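Penaeus monodon metallodensovirus major capsid protein (PDB 6WH7) forms the capsid of a shrimp densovirus, sixty copies of its jelly-roll fold probably building the shell that encloses the viral genome. Local coordinates at residues K108-L113 with I297-R302; L133-L138 with T150-P155; R184-V189 with F291-E296. All blocks are in the same frame, centred on the assembly; numbering follows the deposited sequence.

Contact 1 of 3, residues K108-L113 with I297-R302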
loop_
_atom_site.group_PDB
_atom_site.type_symbol
_atom_site.label_atom_id
_atom_site.label_comp_id
_atom_site.label_asym_id
_atom_site.label_seq_id
_atom_site.Cartn_x
_atom_site.Cartn_y
_atom_site.Cartn_z
ATOM N N LYS A 108 -72.098 53.474 -41.712
ATOM C CA LYS A 108 -72.062 52.764 -42.981
ATOM C C LYS A 108 -71.680 51.305 -42.820
ATOM O O LYS A 108 -72.042 50.492 -43.672
ATOM C CB LYS A 108 -71.110 53.442 -43.954
ATOM C CG LYS A 108 -71.582 54.788 -44.393
ATOM C CD LYS A 108 -70.745 55.328 -45.498
ATOM C CE LYS A 108 -71.007 54.548 -46.755
ATOM N NZ LYS A 108 -72.401 54.705 -47.218
ATOM N N ASN A 109 -70.958 50.949 -41.760
ATOM C CA ASN A 109 -70.697 49.539 -41.513
ATOM C C ASN A 109 -71.973 48.781 -41.226
ATOM O O ASN A 109 -72.045 47.578 -41.483
ATOM C CB ASN A 109 -69.722 49.356 -40.360
ATOM C CG ASN A 109 -68.306 49.589 -40.769
ATOM O OD1 ASN A 109 -67.970 49.497 -41.941
ATOM N ND2 ASN A 109 -67.454 49.870 -39.806
ATOM N N TYR A 110 -72.987 49.452 -40.696
ATOM C CA TYR A 110 -74.227 48.744 -40.446
ATOM C C TYR A 110 -75.022 48.553 -41.726
ATOM O O TYR A 110 -75.541 47.463 -41.975
ATOM C CB TYR A 110 -75.072 49.473 -39.415
ATOM C CG TYR A 110 -76.298 48.676 -39.103
ATOM C CD1 TYR A 110 -76.214 47.570 -38.287
ATOM C CD2 TYR A 110 -77.523 48.996 -39.655
ATOM C CE1 TYR A 110 -77.304 46.820 -38.009
ATOM C CE2 TYR A 110 -78.628 48.247 -39.379
ATOM C CZ TYR A 110 -78.507 47.157 -38.554
ATOM O OH TYR A 110 -79.588 46.388 -38.252
ATOM N N SER A 111 -75.136 49.599 -42.543
ATOM C CA SER A 111 -75.803 49.463 -43.829
ATOM C C SER A 111 -75.180 48.365 -44.666
ATOM O O SER A 111 -75.835 47.824 -45.559
ATOM C CB SER A 111 -75.752 50.785 -44.585
ATOM O OG SER A 111 -76.459 51.787 -43.878
ATOM N N MET A 112 -73.924 48.039 -44.398
ATOM C CA MET A 112 -73.272 46.914 -45.038
ATOM C C MET A 112 -73.654 45.585 -44.404
ATOM O O MET A 112 -73.861 44.598 -45.114
ATOM C CB MET A 112 -71.770 47.102 -44.982
ATOM C CG MET A 112 -71.068 45.859 -45.337
ATOM S SD MET A 112 -69.336 46.099 -45.567
ATOM C CE MET A 112 -68.862 44.388 -45.557
ATOM N N LEU A 113 -73.738 45.534 -43.074
ATOM C CA LEU A 113 -74.197 44.327 -42.399
ATOM C C LEU A 113 -75.531 43.847 -42.937
ATOM O O LEU A 113 -75.827 42.652 -42.859
ATOM C CB LEU A 113 -74.323 44.575 -40.904
ATOM C CG LEU A 113 -73.035 44.870 -40.157
ATOM C CD1 LEU A 113 -73.357 45.252 -38.747
ATOM C CD2 LEU A 113 -72.148 43.667 -40.185
ATOM N N ILE A 297 -70.148 49.003 -30.513
ATOM C CA ILE A 297 -70.871 47.756 -30.698
ATOM C C ILE A 297 -70.089 46.916 -31.690
ATOM O O ILE A 297 -69.727 47.397 -32.766
ATOM C CB ILE A 297 -72.316 47.996 -31.170
ATOM C CG1 ILE A 297 -73.062 46.675 -31.293
ATOM C CG2 ILE A 297 -72.352 48.799 -32.453
ATOM C CD1 ILE A 297 -74.527 46.843 -31.433
ATOM N N GLU A 298 -69.799 45.681 -31.318
ATOM C CA GLU A 298 -68.953 44.798 -32.107
ATOM C C GLU A 298 -69.838 43.785 -32.808
ATOM O O GLU A 298 -70.388 42.900 -32.164
ATOM C CB GLU A 298 -67.941 44.088 -31.219
ATOM C CG GLU A 298 -66.951 44.991 -30.547
ATOM C CD GLU A 298 -66.004 44.226 -29.656
ATOM O OE1 GLU A 298 -66.233 43.017 -29.455
ATOM O OE2 GLU A 298 -65.035 44.828 -29.150
ATOM N N PHE A 299 -69.945 43.875 -34.123
ATOM C CA PHE A 299 -70.772 42.940 -34.865
ATOM C C PHE A 299 -69.968 41.777 -35.415
ATOM O O PHE A 299 -68.812 41.928 -35.803
ATOM C CB PHE A 299 -71.483 43.636 -36.015
ATOM C CG PHE A 299 -72.579 44.539 -35.588
ATOM C CD1 PHE A 299 -73.850 44.049 -35.400
ATOM C CD2 PHE A 299 -72.348 45.878 -35.391
ATOM C CE1 PHE A 299 -74.862 44.873 -35.024
ATOM C CE2 PHE A 299 -73.360 46.701 -35.016
ATOM C CZ PHE A 299 -74.619 46.200 -34.832
ATOM N N GLU A 300 -70.589 40.609 -35.427
ATOM C CA GLU A 300 -70.159 39.505 -36.262
ATOM C C GLU A 300 -71.095 39.413 -37.450
ATOM O O GLU A 300 -72.310 39.519 -37.299
ATOM C CB GLU A 300 -70.170 38.182 -35.506
ATOM C CG GLU A 300 -69.117 38.061 -34.452
ATOM C CD GLU A 300 -69.232 36.772 -33.685
ATOM O OE1 GLU A 300 -70.245 36.068 -33.852
ATOM O OE2 GLU A 300 -68.305 36.459 -32.913
ATOM N N PHE A 301 -70.533 39.227 -38.632
ATOM C CA PHE A 301 -71.360 38.997 -39.796
ATOM C C PHE A 301 -70.834 37.802 -40.564
ATOM O O PHE A 301 -69.743 37.292 -40.317
ATOM C CB PHE A 301 -71.458 40.235 -40.691
ATOM C CG PHE A 301 -70.151 40.721 -41.223
ATOM C CD1 PHE A 301 -69.699 40.314 -42.457
ATOM C CD2 PHE A 301 -69.380 41.601 -40.493
ATOM C CE1 PHE A 301 -68.514 40.778 -42.950
ATOM C CE2 PHE A 301 -68.190 42.059 -40.982
ATOM C CZ PHE A 301 -67.758 41.656 -42.210
ATOM N N ARG A 302 -71.661 37.347 -41.491
ATOM C CA ARG A 302 -71.444 36.096 -42.183
ATOM C C ARG A 302 -71.957 36.257 -43.602
ATOM O O ARG A 302 -72.922 36.982 -43.844
ATOM C CB ARG A 302 -72.126 34.963 -41.416
ATOM C CG ARG A 302 -72.166 33.663 -42.111
ATOM C CD ARG A 302 -72.760 32.593 -41.235
ATOM N NE ARG A 302 -71.803 32.038 -40.293
ATOM C CZ ARG A 302 -72.102 31.106 -39.401
ATOM N NH1 ARG A 302 -73.338 30.659 -39.305
ATOM N NH2 ARG A 302 -71.172 30.628 -38.600
#
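Leu-113, at the end of helix 108-113, sets one methyl on Phe-299 and the other on Phe-301 of strand 297-302, and the helix packs on one face of a sheet of the viral jelly roll. The strand is the last part of strand 287-302, which runs between strands 59-75 and 118-135, and the axes of 108-113 and 297-302 approach to 10.3 Å at 31°. The tight part is the fork of Leu-113. With CG anti to the carbonyl carbon (chi1 -65°) and an extended chi2, the side chain spreads its two methyls along the strand. CD1 of Leu-113 lies over one face of the Phe-299 ring as a CH-pi contact, 3.5 Å from the ring centroid. CD2 of Leu-113 turns the other way and meets CB and CD2 of Phe-301, each at 3.5 Å.

The flanks are looser. On one side CD1 of Tyr-110 is 4.0 Å from CZ of Phe-299, the ring planes inclined at 52°, while the Tyr-110 hydroxyl is hydrogen-bonded to the backbone N of Tyr-234. The opposite face of the strand is more polar: Glu-298 and Glu-300 alternate with the phenylalanines and are partly exposed, and Glu-300 forms a salt bridge with Arg-120. Lys-108, also partly exposed, makes a cation-pi contact with Trp-304 of a neighbouring subunit, so the outer side of the helix belongs to a subunit interface. At the loosest edge of the buried patch, the extended Met-112 side chain brings only its terminal methyl to Phe-301, with CE 4.5 Å from CZ.

Contact 2 of 3, residues L133-L138 with T150-P155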
loop_
_atom_site.group_PDB
_atom_site.type_symbol
_atom_site.label_atom_id
_atom_site.label_comp_id
_atom_site.label_asym_id
_atom_site.label_seq_id
_atom_site.Cartn_x
_atom_site.Cartn_y
_atom_site.Cartn_z
ATOM N N LEU A 133 -68.020 69.232 -14.430
ATOM C CA LEU A 133 -69.155 69.577 -13.594
ATOM C C LEU A 133 -69.277 71.086 -13.478
ATOM O O LEU A 133 -68.273 71.791 -13.358
ATOM C CB LEU A 133 -68.992 68.954 -12.215
ATOM C CG LEU A 133 -68.975 67.434 -12.174
ATOM C CD1 LEU A 133 -68.542 66.978 -10.826
ATOM C CD2 LEU A 133 -70.345 66.893 -12.480
ATOM N N THR A 134 -70.511 71.577 -13.527
ATOM C CA THR A 134 -70.790 72.999 -13.417
ATOM C C THR A 134 -72.046 73.198 -12.581
ATOM O O THR A 134 -72.865 72.292 -12.433
ATOM C CB THR A 134 -70.965 73.664 -14.794
ATOM O OG1 THR A 134 -72.057 73.063 -15.487
ATOM C CG2 THR A 134 -69.713 73.522 -15.643
ATOM N N SER A 135 -72.187 74.399 -12.027
ATOM C CA SER A 135 -73.377 74.796 -11.290
ATOM C C SER A 135 -73.978 76.039 -11.925
ATOM O O SER A 135 -73.258 76.891 -12.444
ATOM C CB SER A 135 -73.071 75.083 -9.816
ATOM O OG SER A 135 -72.681 73.912 -9.122
ATOM N N ASP A 136 -75.307 76.133 -11.882
ATOM C CA ASP A 136 -76.037 77.249 -12.465
ATOM C C ASP A 136 -76.159 78.476 -11.570
ATOM O O ASP A 136 -76.334 79.578 -12.099
ATOM C CB ASP A 136 -77.437 76.808 -12.872
ATOM C CG ASP A 136 -77.449 76.010 -14.142
ATOM O OD1 ASP A 136 -76.457 76.094 -14.894
ATOM O OD2 ASP A 136 -78.445 75.300 -14.398
ATOM N N GLU A 137 -76.160 78.328 -10.254
ATOM C CA GLU A 137 -76.301 79.505 -9.395
ATOM C C GLU A 137 -77.310 80.503 -9.965
ATOM O O GLU A 137 -77.922 80.257 -11.001
ATOM C CB GLU A 137 -74.958 80.208 -9.223
ATOM C CG GLU A 137 -73.993 79.486 -8.306
ATOM C CD GLU A 137 -73.611 78.125 -8.835
ATOM O OE1 GLU A 137 -74.237 77.682 -9.819
ATOM O OE2 GLU A 137 -72.687 77.501 -8.269
ATOM N N LEU A 138 -77.474 81.629 -9.276
ATOM C CA LEU A 138 -78.386 82.695 -9.700
ATOM C C LEU A 138 -77.751 84.063 -9.478
ATOM O O LEU A 138 -77.289 84.710 -10.417
ATOM C CB LEU A 138 -79.724 82.620 -8.950
ATOM C CG LEU A 138 -81.016 82.365 -9.738
ATOM C CD1 LEU A 138 -81.266 83.479 -10.742
ATOM C CD2 LEU A 138 -80.997 81.011 -10.427
ATOM N N THR A 150 -71.082 78.225 -13.809
ATOM C CA THR A 150 -69.640 78.250 -13.622
ATOM C C THR A 150 -69.160 76.861 -13.232
ATOM O O THR A 150 -69.950 75.978 -12.905
ATOM C CB THR A 150 -69.226 79.264 -12.550
ATOM O OG1 THR A 150 -69.882 78.947 -11.317
ATOM C CG2 THR A 150 -69.592 80.677 -12.973
ATOM N N PHE A 151 -67.846 76.680 -13.256
ATOM C CA PHE A 151 -67.225 75.394 -12.974
ATOM C C PHE A 151 -67.011 75.194 -11.483
ATOM O O PHE A 151 -66.694 76.138 -10.756
ATOM C CB PHE A 151 -65.880 75.290 -13.681
ATOM C CG PHE A 151 -65.971 75.356 -15.160
ATOM C CD1 PHE A 151 -66.226 74.223 -15.898
ATOM C CD2 PHE A 151 -65.806 76.552 -15.817
ATOM C CE1 PHE A 151 -66.307 74.284 -17.259
ATOM C CE2 PHE A 151 -65.892 76.614 -17.178
ATOM C CZ PHE A 151 -66.133 75.477 -17.898
ATOM N N ASN A 152 -67.191 73.956 -11.032
ATOM C CA ASN A 152 -66.798 73.569 -9.685
ATOM C C ASN A 152 -66.330 72.121 -9.672
ATOM O O ASN A 152 -66.962 71.250 -10.274
ATOM C CB ASN A 152 -67.941 73.804 -8.696
ATOM C CG ASN A 152 -69.254 73.240 -9.175
ATOM O OD1 ASN A 152 -69.310 72.218 -9.849
ATOM N ND2 ASN A 152 -70.328 73.931 -8.842
ATOM N N THR A 153 -65.198 71.883 -9.012
ATOM C CA THR A 153 -64.596 70.557 -8.981
ATOM C C THR A 153 -65.197 69.666 -7.903
ATOM O O THR A 153 -65.326 68.454 -8.108
ATOM C CB THR A 153 -63.087 70.686 -8.783
ATOM O OG1 THR A 153 -62.542 71.486 -9.839
ATOM C CG2 THR A 153 -62.418 69.323 -8.812
ATOM N N SER A 154 -65.574 70.248 -6.766
ATOM C CA SER A 154 -65.921 69.451 -5.592
ATOM C C SER A 154 -67.088 68.484 -5.781
ATOM O O SER A 154 -67.028 67.385 -5.203
ATOM C CB SER A 154 -66.181 70.388 -4.407
ATOM O OG SER A 154 -67.249 71.272 -4.674
ATOM N N PRO A 155 -68.156 68.796 -6.534
ATOM C CA PRO A 155 -69.246 67.823 -6.647
ATOM C C PRO A 155 -68.844 66.561 -7.388
ATOM O O PRO A 155 -67.676 66.352 -7.728
ATOM C CB PRO A 155 -70.319 68.590 -7.418
ATOM C CG PRO A 155 -70.014 69.988 -7.187
ATOM C CD PRO A 155 -68.533 70.066 -7.165
#
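The carbonyl O of Ser-135 is held twice: by the backbone N of Thr-150 at 2.9 Å and by the hydroxyl OG1 of Thr-149. In return the N of Ser-135 donates to the O of Thr-150, also at 2.9 Å, closing an antiparallel hydrogen-bonded pair. Thr-134 and Phe-151 form the adjacent non-hydrogen-bonded pair. Their side chains lie alongside each other on one face of the sheet, CG2 of Thr-134 being 3.6 Å from CD1 of Phe-151. Beyond it the ladder slackens: N of Asn-152 reaches O of Leu-133 by a weak bond of 3.4 Å.

On the other face CG of Asn-152 sits between its backbone N and carbonyl carbon (chi1 49°), which turns the amide back to the Ser-135 hydroxyl. Its ND2 donates to OG, but the modelled separation is too short to be trusted. The chain then curls around Leu-133, whose CD1 lies 4.2 Å from CB of Pro-155.

The two strands are joined by a long loop, part of which (139-146) is not modelled. Strand 150-151 pairs with the end of strand 118-135, whose other edge bonds to strand 287-302 through Thr-134 and Asn-288, while Phe-151 meets Phe-285 of a neighbouring subunit.

Contact 3 of 3, residues R184-V189 with F291-E296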
loop_
_atom_site.group_PDB
_atom_site.type_symbol
_atom_site.label_atom_id
_atom_site.label_comp_id
_atom_site.label_asym_id
_atom_site.label_seq_id
_atom_site.Cartn_x
_atom_site.Cartn_y
_atom_site.Cartn_z
ATOM N N ARG A 184 -78.410 59.763 -28.216
ATOM C CA ARG A 184 -77.025 59.641 -27.770
ATOM C C ARG A 184 -76.606 60.753 -26.823
ATOM O O ARG A 184 -75.862 60.494 -25.875
ATOM C CB ARG A 184 -76.068 59.570 -28.948
ATOM C CG ARG A 184 -76.037 58.229 -29.611
ATOM C CD ARG A 184 -74.990 58.233 -30.674
ATOM N NE ARG A 184 -73.674 58.467 -30.101
ATOM C CZ ARG A 184 -72.889 57.514 -29.626
ATOM N NH1 ARG A 184 -73.280 56.255 -29.667
ATOM N NH2 ARG A 184 -71.711 57.823 -29.119
ATOM N N GLU A 185 -77.031 61.991 -27.040
ATOM C CA GLU A 185 -76.824 62.970 -25.984
ATOM C C GLU A 185 -77.845 62.676 -24.906
ATOM O O GLU A 185 -79.048 62.652 -25.175
ATOM C CB GLU A 185 -76.932 64.408 -26.492
ATOM C CG GLU A 185 -78.308 64.945 -26.829
ATOM C CD GLU A 185 -78.784 64.488 -28.168
ATOM O OE1 GLU A 185 -78.134 63.600 -28.742
ATOM O OE2 GLU A 185 -79.783 65.040 -28.667
ATOM N N LEU A 186 -77.385 62.421 -23.692
ATOM C CA LEU A 186 -78.222 61.654 -22.784
ATOM C C LEU A 186 -79.104 62.669 -22.084
ATOM O O LEU A 186 -78.737 63.267 -21.076
ATOM C CB LEU A 186 -77.339 60.886 -21.814
ATOM C CG LEU A 186 -76.341 59.952 -22.495
ATOM C CD1 LEU A 186 -75.293 59.486 -21.524
ATOM C CD2 LEU A 186 -77.050 58.767 -23.085
ATOM N N ASP A 187 -80.291 62.861 -22.646
ATOM C CA ASP A 187 -81.287 63.769 -22.113
ATOM C C ASP A 187 -82.506 63.078 -21.534
ATOM O O ASP A 187 -83.432 63.769 -21.106
ATOM C CB ASP A 187 -81.714 64.769 -23.184
ATOM C CG ASP A 187 -82.212 64.100 -24.425
ATOM O OD1 ASP A 187 -82.041 62.872 -24.547
ATOM O OD2 ASP A 187 -82.788 64.798 -25.281
ATOM N N TYR A 188 -82.567 61.752 -21.537
ATOM C CA TYR A 188 -83.797 61.100 -21.118
ATOM C C TYR A 188 -83.854 61.153 -19.604
ATOM O O TYR A 188 -83.057 60.506 -18.924
ATOM C CB TYR A 188 -83.858 59.658 -21.606
ATOM C CG TYR A 188 -83.845 59.485 -23.100
ATOM C CD1 TYR A 188 -84.350 60.458 -23.935
ATOM C CD2 TYR A 188 -83.396 58.311 -23.668
ATOM C CE1 TYR A 188 -84.352 60.290 -25.293
ATOM C CE2 TYR A 188 -83.402 58.132 -25.025
ATOM C CZ TYR A 188 -83.882 59.123 -25.832
ATOM O OH TYR A 188 -83.894 58.947 -27.188
ATOM N N VAL A 189 -84.825 61.884 -19.072
ATOM C CA VAL A 189 -84.929 62.127 -17.644
ATOM C C VAL A 189 -86.140 61.379 -17.121
ATOM O O VAL A 189 -87.226 61.445 -17.706
ATOM C CB VAL A 189 -85.015 63.628 -17.316
ATOM C CG1 VAL A 189 -83.736 64.313 -17.656
ATOM C CG2 VAL A 189 -86.103 64.268 -18.096
ATOM N N PHE A 291 -69.517 65.332 -20.310
ATOM C CA PHE A 291 -68.550 64.258 -20.439
ATOM C C PHE A 291 -68.548 63.811 -21.889
ATOM O O PHE A 291 -69.318 64.305 -22.712
ATOM C CB PHE A 291 -68.861 63.113 -19.475
ATOM C CG PHE A 291 -70.269 62.632 -19.547
ATOM C CD1 PHE A 291 -70.636 61.643 -20.428
ATOM C CD2 PHE A 291 -71.230 63.187 -18.739
ATOM C CE1 PHE A 291 -71.925 61.220 -20.491
ATOM C CE2 PHE A 291 -72.512 62.765 -18.801
ATOM C CZ PHE A 291 -72.863 61.778 -19.672
ATOM N N THR A 292 -67.667 62.875 -22.196
ATOM C CA THR A 292 -67.554 62.319 -23.531
ATOM C C THR A 292 -68.187 60.939 -23.536
ATOM O O THR A 292 -67.901 60.118 -22.662
ATOM C CB THR A 292 -66.093 62.239 -23.960
ATOM O OG1 THR A 292 -65.515 63.543 -23.899
ATOM C CG2 THR A 292 -65.984 61.731 -25.367
ATOM N N LEU A 293 -69.057 60.695 -24.501
ATOM C CA LEU A 293 -69.690 59.398 -24.672
ATOM C C LEU A 293 -69.052 58.714 -25.868
ATOM O O LEU A 293 -69.224 59.156 -27.004
ATOM C CB LEU A 293 -71.195 59.540 -24.861
ATOM C CG LEU A 293 -71.916 58.230 -25.140
ATOM C CD1 LEU A 293 -71.770 57.307 -23.965
ATOM C CD2 LEU A 293 -73.364 58.481 -25.439
ATOM N N GLU A 294 -68.310 57.648 -25.610
ATOM C CA GLU A 294 -67.803 56.765 -26.647
ATOM C C GLU A 294 -68.510 55.429 -26.533
ATOM O O GLU A 294 -68.345 54.722 -25.537
ATOM C CB GLU A 294 -66.296 56.572 -26.531
ATOM C CG GLU A 294 -65.475 57.744 -26.971
ATOM C CD GLU A 294 -63.999 57.492 -26.802
ATOM O OE1 GLU A 294 -63.640 56.538 -26.086
ATOM O OE2 GLU A 294 -63.196 58.223 -27.409
ATOM N N THR A 295 -69.287 55.082 -27.545
ATOM C CA THR A 295 -69.960 53.798 -27.599
ATOM C C THR A 295 -69.283 52.909 -28.626
ATOM O O THR A 295 -68.727 53.387 -29.613
ATOM C CB THR A 295 -71.440 53.953 -27.947
ATOM O OG1 THR A 295 -71.569 54.561 -29.235
ATOM C CG2 THR A 295 -72.120 54.823 -26.934
ATOM N N GLU A 296 -69.310 51.611 -28.370
ATOM C CA GLU A 296 -68.822 50.638 -29.329
ATOM C C GLU A 296 -69.741 49.433 -29.327
ATOM O O GLU A 296 -70.074 48.907 -28.265
ATOM C CB GLU A 296 -67.396 50.206 -29.009
ATOM C CG GLU A 296 -66.835 49.218 -29.993
ATOM C CD GLU A 296 -65.423 48.812 -29.657
ATOM O OE1 GLU A 296 -64.897 49.286 -28.629
ATOM O OE2 GLU A 296 -64.835 48.017 -30.418
#
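Arg-184 presents the edge of its guanidinium to the hydroxyl of Thr-295. NH1 donates to OG1 over a modelled distance too short to be taken literally, and NH2 adds a weak, strongly bent bond of 3.3 Å to the same OG1 of Thr-295. Leu-293 lies against one face of the guanidinium, its CD2 4.1 Å above the plane and displaced toward the rim. The same methyl, CD2 of Leu-293, also touches the backbone O of Arg-184 at 3.2 Å. Farther along, CD1 of Leu-186 meets the edge of the Phe-291 ring, 3.8 Å from CZ, the two side chains crossing at about a right angle.

The bend in the arginine chain at chi3 (62°) turns its head to the strand, and Leu-293 has CG anti to the backbone N (chi1 176°), which brings its CD2 methyl to the guanidinium face. In the next shell, helix 88-92 supplies Phe-90: its carbonyl O takes a further bond from NH1 of Arg-184, and the side chains of Leu-186, Leu-293 and Thr-295 pack on it. Tyr-126 and Leu-128 of strand 118-135 support Leu-293 from the sheet.

A loop without regular structure is held to strand 287-302 by an arginine-threonine bond at one end and leucine-phenylalanine packing at the other. The buried guanidinium meets a hydroxyl and a carbonyl, neutral acceptors whose dipoles would partly stabilise its charge without a carboxylate among them.

Contacts 1 and 3 use adjoining segments of strand 287-302, with centres 21 Å apart, so a helix and a loop dock along one strand. Contact 2 reaches the same sheet through strand 118-135, the strand's neighbour; its centre lies 20 Å from that of contact 3 and 41 Å from that of contact 1. Along the chain, contact 2 closes before contact 3 opens, and both fall between the two segments of contact 1. The strand order matches the BIDG sheet of a viral jelly roll. Contacts 1 and 3 are buried packing of a helix and a loop on this sheet, and contact 2 lies at its far end; all three also border other subunits.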